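Long-range contacts in CYTH domain-containing protein (Pyrococcus horikoshii, PDB 2DC4), which is of unknown function but, as a CYTH-family barrel, probably binds a triphosphate-containing ligand together with divalent metal ions inside its tunnel: residues Val5-Asn10 / Glu152-Lys157; Leu124-Ile129 / Arg145-Lys150; Val98-Trp103 / Asn115-Ala120. One frame throughout, in Å; residues are numbered along the deposited sequence.

Contact 1. Residues Val5-Asn10 / Glu152-Lys157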
# COMPACT_ATOMS: atom_id res chain seq x y z
N VAL A 5 11.21 -24.15 -3.83
CA VAL A 5 11.36 -25.23 -2.86
C VAL A 5 12.30 -24.71 -1.78
O VAL A 5 13.33 -24.10 -2.08
CB VAL A 5 11.96 -26.49 -3.50
CG1 VAL A 5 12.04 -27.61 -2.47
CG2 VAL A 5 11.09 -26.92 -4.68
N LYS A 6 11.94 -24.95 -0.53
CA LYS A 6 12.72 -24.50 0.61
C LYS A 6 13.47 -25.68 1.23
O LYS A 6 12.92 -26.77 1.33
CB LYS A 6 11.79 -23.88 1.66
CG LYS A 6 12.51 -23.28 2.87
CD LYS A 6 11.51 -22.80 3.92
CE LYS A 6 10.57 -21.75 3.37
NZ LYS A 6 9.59 -21.30 4.40
N PHE A 7 14.71 -25.44 1.63
CA PHE A 7 15.54 -26.47 2.25
C PHE A 7 16.15 -26.01 3.57
O PHE A 7 16.56 -24.85 3.70
CB PHE A 7 16.69 -26.88 1.32
CG PHE A 7 16.25 -27.39 -0.02
CD1 PHE A 7 15.92 -26.51 -1.05
CD2 PHE A 7 16.17 -28.76 -0.27
CE1 PHE A 7 15.53 -26.98 -2.30
CE2 PHE A 7 15.78 -29.24 -1.51
CZ PHE A 7 15.45 -28.35 -2.53
N ARG A 8 16.21 -26.92 4.54
CA ARG A 8 16.83 -26.59 5.82
C ARG A 8 18.30 -26.87 5.53
O ARG A 8 18.65 -27.95 5.05
CB ARG A 8 16.29 -27.52 6.91
CG ARG A 8 16.13 -26.87 8.27
CD ARG A 8 15.09 -27.62 9.10
NE ARG A 8 14.49 -26.76 10.11
CZ ARG A 8 13.21 -26.80 10.46
NH1 ARG A 8 12.40 -27.66 9.88
NH2 ARG A 8 12.74 -25.96 11.36
N VAL A 9 19.16 -25.90 5.79
CA VAL A 9 20.57 -26.07 5.46
C VAL A 9 21.56 -25.54 6.48
O VAL A 9 21.19 -24.88 7.44
CB VAL A 9 20.91 -25.33 4.16
CG1 VAL A 9 20.01 -25.79 3.03
CG2 VAL A 9 20.76 -23.82 4.39
N ASN A 10 22.83 -25.86 6.25
CA ASN A 10 23.90 -25.33 7.09
C ASN A 10 24.37 -24.13 6.27
O ASN A 10 24.89 -24.28 5.16
CB ASN A 10 25.04 -26.33 7.26
CG ASN A 10 26.21 -25.72 8.03
OD1 ASN A 10 26.96 -24.90 7.49
ND2 ASN A 10 26.36 -26.11 9.29
N GLU A 152 14.85 -35.22 1.69
CA GLU A 152 14.74 -35.18 3.15
C GLU A 152 15.12 -33.82 3.72
O GLU A 152 14.82 -33.52 4.88
CB GLU A 152 15.62 -36.26 3.81
CG GLU A 152 17.10 -36.16 3.49
CD GLU A 152 17.95 -37.16 4.26
OE1 GLU A 152 17.48 -38.29 4.51
OE2 GLU A 152 19.11 -36.82 4.61
N ASP A 153 15.76 -32.99 2.89
CA ASP A 153 16.20 -31.66 3.32
C ASP A 153 15.12 -30.61 3.15
O ASP A 153 15.25 -29.49 3.65
CB ASP A 153 17.42 -31.22 2.50
CG ASP A 153 18.62 -32.12 2.71
OD1 ASP A 153 19.28 -32.48 1.71
OD2 ASP A 153 18.91 -32.46 3.87
N VAL A 154 14.05 -30.96 2.45
CA VAL A 154 12.97 -30.02 2.20
C VAL A 154 12.19 -29.62 3.45
O VAL A 154 11.94 -30.45 4.33
CB VAL A 154 11.99 -30.57 1.14
CG1 VAL A 154 10.79 -29.64 0.98
CG2 VAL A 154 12.70 -30.75 -0.19
N GLU A 155 11.82 -28.35 3.52
CA GLU A 155 11.02 -27.82 4.62
C GLU A 155 9.76 -27.21 3.99
O GLU A 155 9.82 -26.17 3.34
CB GLU A 155 11.78 -26.74 5.39
CG GLU A 155 10.95 -26.10 6.50
CD GLU A 155 10.22 -27.13 7.35
OE1 GLU A 155 10.90 -27.93 8.03
OE2 GLU A 155 8.98 -27.15 7.34
N PRO A 156 8.61 -27.87 4.17
CA PRO A 156 7.34 -27.40 3.61
C PRO A 156 6.74 -26.17 4.31
O PRO A 156 6.11 -25.33 3.67
CB PRO A 156 6.42 -28.61 3.74
CG PRO A 156 7.35 -29.78 3.98
CD PRO A 156 8.43 -29.17 4.82
N LYS A 157 6.95 -26.07 5.61
CA LYS A 157 6.39 -24.97 6.38
C LYS A 157 6.82 -23.58 5.94
O LYS A 157 7.95 -23.37 5.50
CB LYS A 157 6.70 -25.15 7.86
CG LYS A 157 6.01 -26.34 8.52
CD LYS A 157 6.32 -26.39 10.01
CE LYS A 157 5.51 -27.47 10.71
NZ LYS A 157 5.75 -27.47 12.18
O HOH W 1 9.49 -26.19 0.40

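Contact 2. Residues Leu124-Ile129 / Arg145-Lys150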
# COMPACT_ATOMS: atom_id res chain seq x y z
N LEU A 124 17.34 -22.33 2.68
CA LEU A 124 17.68 -21.91 1.32
C LEU A 124 16.43 -22.09 0.49
O LEU A 124 15.86 -23.18 0.46
CB LEU A 124 18.80 -22.77 0.72
CG LEU A 124 18.98 -22.55 -0.80
CD1 LEU A 124 19.59 -21.18 -1.05
CD2 LEU A 124 19.87 -23.64 -1.39
N ASP A 125 15.99 -21.02 -0.16
CA ASP A 125 14.85 -21.12 -1.04
C ASP A 125 15.42 -21.10 -2.45
O ASP A 125 16.23 -20.24 -2.78
CB ASP A 125 13.91 -19.92 -0.87
CG ASP A 125 13.01 -20.05 0.34
OD1 ASP A 125 12.30 -21.07 0.44
OD2 ASP A 125 13.00 -19.13 1.18
N ILE A 126 15.03 -22.08 -3.26
CA ILE A 126 15.49 -22.11 -4.64
C ILE A 126 14.24 -21.78 -5.45
O ILE A 126 13.25 -22.52 -5.43
CB ILE A 126 16.03 -23.50 -5.05
CG1 ILE A 126 17.19 -23.90 -4.13
CG2 ILE A 126 16.51 -23.45 -6.51
CD1 ILE A 126 17.86 -25.22 -4.52
N GLU A 127 14.30 -20.66 -6.16
CA GLU A 127 13.17 -20.16 -6.94
C GLU A 127 13.48 -20.17 -8.44
O GLU A 127 14.59 -19.91 -8.87
CB GLU A 127 12.87 -18.73 -6.48
CG GLU A 127 12.06 -18.70 -5.18
CD GLU A 127 11.75 -17.27 -4.82
OE1 GLU A 127 11.41 -16.50 -5.71
OE2 GLU A 127 11.85 -16.93 -3.64
N VAL A 128 12.47 -20.45 -9.25
CA VAL A 128 12.67 -20.43 -10.70
C VAL A 128 11.52 -19.71 -11.37
O VAL A 128 10.40 -19.68 -10.85
CB VAL A 128 12.76 -21.87 -11.26
CG1 VAL A 128 11.45 -22.60 -11.05
CG2 VAL A 128 13.12 -21.84 -12.75
N ILE A 129 11.80 -19.09 -12.51
CA ILE A 129 10.78 -18.39 -13.27
C ILE A 129 10.42 -19.27 -14.46
O ILE A 129 11.29 -19.60 -15.27
CB ILE A 129 11.31 -17.03 -13.78
CG1 ILE A 129 11.73 -16.16 -12.59
CG2 ILE A 129 10.23 -16.33 -14.60
CD1 ILE A 129 12.38 -14.85 -13.00
N ARG A 145 20.16 -30.93 -6.41
CA ARG A 145 21.05 -32.09 -6.39
C ARG A 145 22.50 -31.69 -6.66
O ARG A 145 23.44 -32.29 -6.14
CB ARG A 145 20.59 -33.14 -7.40
CG ARG A 145 19.17 -33.66 -7.12
CD ARG A 145 18.90 -34.98 -7.82
NE ARG A 145 18.95 -34.89 -9.28
CZ ARG A 145 17.95 -34.49 -10.05
NH1 ARG A 145 16.79 -34.13 -9.52
NH2 ARG A 145 18.11 -34.43 -11.37
N ARG A 146 22.68 -30.66 -7.48
CA ARG A 146 24.03 -30.21 -7.77
C ARG A 146 24.63 -29.59 -6.51
O ARG A 146 25.85 -29.53 -6.35
CB ARG A 146 24.03 -29.21 -8.91
CG ARG A 146 25.43 -28.82 -9.34
CD ARG A 146 25.43 -28.30 -10.75
NE ARG A 146 26.76 -27.88 -11.16
CZ ARG A 146 27.02 -27.38 -12.36
NH1 ARG A 146 26.04 -27.26 -13.25
NH2 ARG A 146 28.26 -27.01 -12.68
N LEU A 147 23.77 -29.14 -5.60
CA LEU A 147 24.21 -28.56 -4.35
C LEU A 147 24.27 -29.62 -3.25
O LEU A 147 24.56 -29.31 -2.10
CB LEU A 147 23.26 -27.43 -3.91
CG LEU A 147 23.24 -26.18 -4.81
CD1 LEU A 147 22.08 -25.28 -4.38
CD2 LEU A 147 24.56 -25.43 -4.70
N GLY A 148 23.97 -30.87 -3.61
CA GLY A 148 24.02 -31.94 -2.63
C GLY A 148 22.81 -32.03 -1.73
O GLY A 148 22.86 -32.68 -0.68
N LEU A 149 21.72 -31.39 -2.11
CA LEU A 149 20.50 -31.43 -1.32
C LEU A 149 19.64 -32.59 -1.78
O LEU A 149 19.73 -33.02 -2.93
CB LEU A 149 19.75 -30.11 -1.47
CG LEU A 149 20.54 -28.90 -0.95
CD1 LEU A 149 19.89 -27.61 -1.39
CD2 LEU A 149 20.62 -28.98 0.57
N LYS A 150 18.80 -33.10 -0.88
CA LYS A 150 17.91 -34.22 -1.16
C LYS A 150 16.50 -33.91 -0.68
O LYS A 150 16.26 -32.90 -0.03
CB LYS A 150 18.42 -35.49 -0.47
CG LYS A 150 19.80 -35.93 -0.90
CD LYS A 150 20.23 -37.20 -0.18
CE LYS A 150 20.39 -36.98 1.31
NZ LYS A 150 20.89 -38.20 2.00

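Contact 3. Residues Val98-Trp103 / Asn115-Ala120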
# COMPACT_ATOMS: atom_id res chain seq x y z
N VAL A 98 8.45 -11.90 11.16
CA VAL A 98 9.58 -12.71 10.73
C VAL A 98 10.74 -11.79 10.41
O VAL A 98 10.61 -10.87 9.61
CB VAL A 98 9.26 -13.54 9.47
CG1 VAL A 98 10.51 -14.31 9.03
CG2 VAL A 98 8.11 -14.50 9.74
N LYS A 99 11.89 -12.04 11.04
CA LYS A 99 13.08 -11.24 10.82
C LYS A 99 14.16 -12.14 10.26
O LYS A 99 14.45 -13.20 10.81
CB LYS A 99 13.55 -10.61 12.12
CG LYS A 99 12.55 -9.64 12.74
CD LYS A 99 13.09 -9.02 14.02
CE LYS A 99 14.34 -8.19 13.76
NZ LYS A 99 14.07 -7.07 12.81
N LYS A 100 14.77 -11.73 9.15
CA LYS A 100 15.80 -12.55 8.57
C LYS A 100 16.84 -11.74 7.81
O LYS A 100 16.61 -10.59 7.46
CB LYS A 100 15.17 -13.56 7.61
CG LYS A 100 14.76 -12.95 6.28
CD LYS A 100 14.29 -14.01 5.28
CE LYS A 100 12.81 -14.33 5.43
NZ LYS A 100 11.95 -13.22 4.90
N ARG A 101 17.99 -12.36 7.58
CA ARG A 101 19.05 -11.74 6.81
C ARG A 101 19.14 -12.65 5.59
O ARG A 101 19.43 -13.84 5.71
CB ARG A 101 20.36 -11.75 7.59
CG ARG A 101 21.38 -10.76 7.10
CD ARG A 101 22.14 -10.14 8.27
NE ARG A 101 22.93 -8.98 7.87
CZ ARG A 101 24.10 -9.04 7.24
NH1 ARG A 101 24.62 -10.22 6.93
NH2 ARG A 101 24.74 -7.93 6.92
N ARG A 102 18.86 -12.09 4.41
CA ARG A 102 18.86 -12.86 3.18
C ARG A 102 20.00 -12.57 2.21
O ARG A 102 20.27 -11.41 1.88
CB ARG A 102 17.52 -12.65 2.46
CG ARG A 102 17.41 -13.30 1.08
CD ARG A 102 16.04 -13.04 0.47
NE ARG A 102 14.98 -13.78 1.16
CZ ARG A 102 13.68 -13.67 0.90
NH1 ARG A 102 13.25 -12.83 -0.03
NH2 ARG A 102 12.81 -14.39 1.59
N TRP A 103 20.68 -13.63 1.78
CA TRP A 103 21.77 -13.56 0.82
C TRP A 103 21.15 -13.99 -0.50
O TRP A 103 20.63 -15.10 -0.62
CB TRP A 103 22.87 -14.55 1.20
CG TRP A 103 23.89 -14.00 2.13
CD1 TRP A 103 25.16 -13.60 1.81
CD2 TRP A 103 23.75 -13.80 3.53
NE1 TRP A 103 25.81 -13.17 2.93
CE2 TRP A 103 24.97 -13.28 4.01
CE3 TRP A 103 22.71 -14.02 4.45
CZ2 TRP A 103 25.19 -12.96 5.35
CZ3 TRP A 103 22.92 -13.70 5.79
CH2 TRP A 103 24.15 -13.18 6.22
N ASN A 115 18.58 -17.76 3.59
CA ASN A 115 18.05 -17.03 4.73
C ASN A 115 18.49 -17.46 6.12
O ASN A 115 18.43 -18.64 6.45
CB ASN A 115 16.53 -17.09 4.71
CG ASN A 115 15.95 -16.59 3.41
OD1 ASN A 115 16.16 -15.44 3.03
ND2 ASN A 115 15.23 -17.46 2.71
N ARG A 116 18.91 -16.49 6.92
CA ARG A 116 19.26 -16.76 8.31
C ARG A 116 18.07 -16.13 9.03
O ARG A 116 18.00 -14.91 9.20
CB ARG A 116 20.58 -16.08 8.69
CG ARG A 116 21.71 -16.45 7.74
CD ARG A 116 23.05 -16.48 8.44
NE ARG A 116 23.21 -17.69 9.25
CZ ARG A 116 24.31 -17.99 9.92
NH1 ARG A 116 25.35 -17.18 9.88
NH2 ARG A 116 24.38 -19.13 10.60
N VAL A 117 17.12 -16.97 9.43
CA VAL A 117 15.86 -16.53 10.04
C VAL A 117 15.89 -16.56 11.57
O VAL A 117 16.09 -17.59 12.22
CB VAL A 117 14.72 -17.44 9.57
CG1 VAL A 117 13.39 -16.88 10.07
CG2 VAL A 117 14.70 -17.51 8.06
N GLU A 118 15.71 -15.35 12.17
CA GLU A 118 15.64 -15.24 13.62
C GLU A 118 14.57 -16.20 14.21
O GLU A 118 13.45 -16.31 13.71
CB GLU A 118 15.35 -13.77 14.00
CG GLU A 118 16.58 -12.86 13.85
CD GLU A 118 16.34 -11.50 14.49
OE1 GLU A 118 16.91 -10.52 14.01
OE2 GLU A 118 15.67 -11.42 15.52
N LYS A 119 14.98 -16.97 15.25
CA LYS A 119 14.06 -17.89 15.94
C LYS A 119 13.54 -19.03 15.06
O LYS A 119 12.53 -19.65 15.35
CB LYS A 119 12.87 -17.07 16.47
CG LYS A 119 13.30 -16.01 17.48
CD LYS A 119 12.14 -15.21 18.05
CE LYS A 119 12.61 -14.10 19.00
NZ LYS A 119 11.45 -13.33 19.46
N ALA A 120 14.24 -19.35 13.98
CA ALA A 120 13.82 -20.45 13.12
C ALA A 120 15.00 -21.28 12.62
O ALA A 120 14.96 -22.51 12.66
CB ALA A 120 13.01 -19.93 11.94
O HOH W 2 12.08 -13.94 13.07

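Contact 1. Residues Val5-Asn10 / Glu152-Lys157
The carbonyl oxygen of D153 is gripped twice by strand 2-8: R8 N donates to D153 O at 2.9 Å, nearly end-on, and the CA-H of F7 leans on the same oxygen. One step along, E155 N reaches K6 O at 2.9 Å from above the carbonyl plane, so F7 and V154 form a single bridge. A water spans K6 N and E155 O. With CG anti to the backbone N (chi1 -176°) and a bend at chi3, the K6 side chain runs past E155 O and sets NZ on a lone pair of K157 O, 2.9 Å away; Y159 adds a cation-pi contact. Cut back to an alanine, this position is likely to leave K157 O without its ammonium donor and Y159 without its cation. On the apolar side, V154 CG2 lies 3.7 Å from F7 CE2 and also meets V5 CG1. R8 and E155 run alongside each other as a salt bridge, its modelled length doubtful, while E155 OE2 takes K157 N on its anti lone pair, tying the loop to itself. The lysine of the family's ExExK signature is tethered through its ammonium to a backbone oxygen.

Contact 2. Residues Leu124-Ile129 / Arg145-Lys150
L124 and I126 face L147 and L149 across a wide backbone gap, CA to CA 10.3 Å for L124 and L149 and 10.9 Å for I126 and L147, and no hydrogen bond crosses it. The loop side is shaped by a Schellman motif: the helix ends as G148 turns to positive phi and G148 N bonds back to R145 O at 2.9 Å. This reversal brings L147 and L149, one residue either side of the glycine, to the same strand. Four methyl groups then close the gap. L124 carries its CG anti to the backbone N (chi1 168°), and its CD2 branch meets both CD1 of L149 at 4.0 Å and CD1 of L147 at 4.1 Å. I126 is stretched along chi2 (-176°), which projects its terminal CD1 to 4.2 Å from L147 CD1, with L149 CD1 slightly farther off. The L124 and L147 side chains meet at about a right angle, and each pair touches through terminal methyls. All four residues are buried, and the interaction is purely apolar. Around this cluster, F7 of strand 2-8 touches both I126 and L149, F112 of strand 110-117 lies on L147, and I14 and I18 of helix 11-21 cover L124. The end of helix 133-146 is thereby seated on the outer face of the barrel, beside helix 11-21.

Contact 3. Residues Val98-Trp103 / Asn115-Ala120
R102 runs alongside N115, its CB, CG, CD and NE passing the amide oxygen in turn. Its CB lies 3.2 Å from N115 OD1, CG likewise and CD a little farther; the bend at chi3 (-71°) then turns NE back to donate to OD1 at 2.8 Å, nearly straight at 166°. The oxygen lies in the guanidinium plane and offers a lone pair, although the amide and guanidinium planes are 53° apart. NH1 has a long, weak ion pair with E113. K100 comes to the same oxygen with its CD, 3.3 Å from N115 OD1, on its way to Q31, while N115 ND2 bonds the hydroxyl of Y159. The backbones form an antiparallel hairpin: R101 and R116 are a hydrogen-bonded pair, both bonds 3.0 Å between N of one and O of the other. On the face carrying R101 and R116, W103 CZ3 rests 3.6 Å from R116 CG, and R116 is salt-bridged to D122. K100, R102 and N115 share the other face, buried with V117; two basic chains there donate to N115 and Q31, with carboxylates at long, weak range, which is consistent with a tunnel wall suited to an anionic ligand.

Overall arrangement
All three contacts lie on one antiparallel barrel. Contact 1 spans the sequence almost end to end, and the other two fall between its segments, contact 3 coming first and contact 2 after it. Contacts 1 and 2, centres about 9 Å apart, meet where strand 2-8 pairs with strand 121-128, F7 N probably donating to L124 O; contact 3 lies about 14 Å from the centre of contact 1 and 18 Å from that of contact 2, on the hairpin next to strand 121-128. Contact 2 secures a helix outside the wall. Y159, just past contact 1, meets K6 and N115, linking contacts 1 and 3 on the barrel's inner side, the probable ligand site.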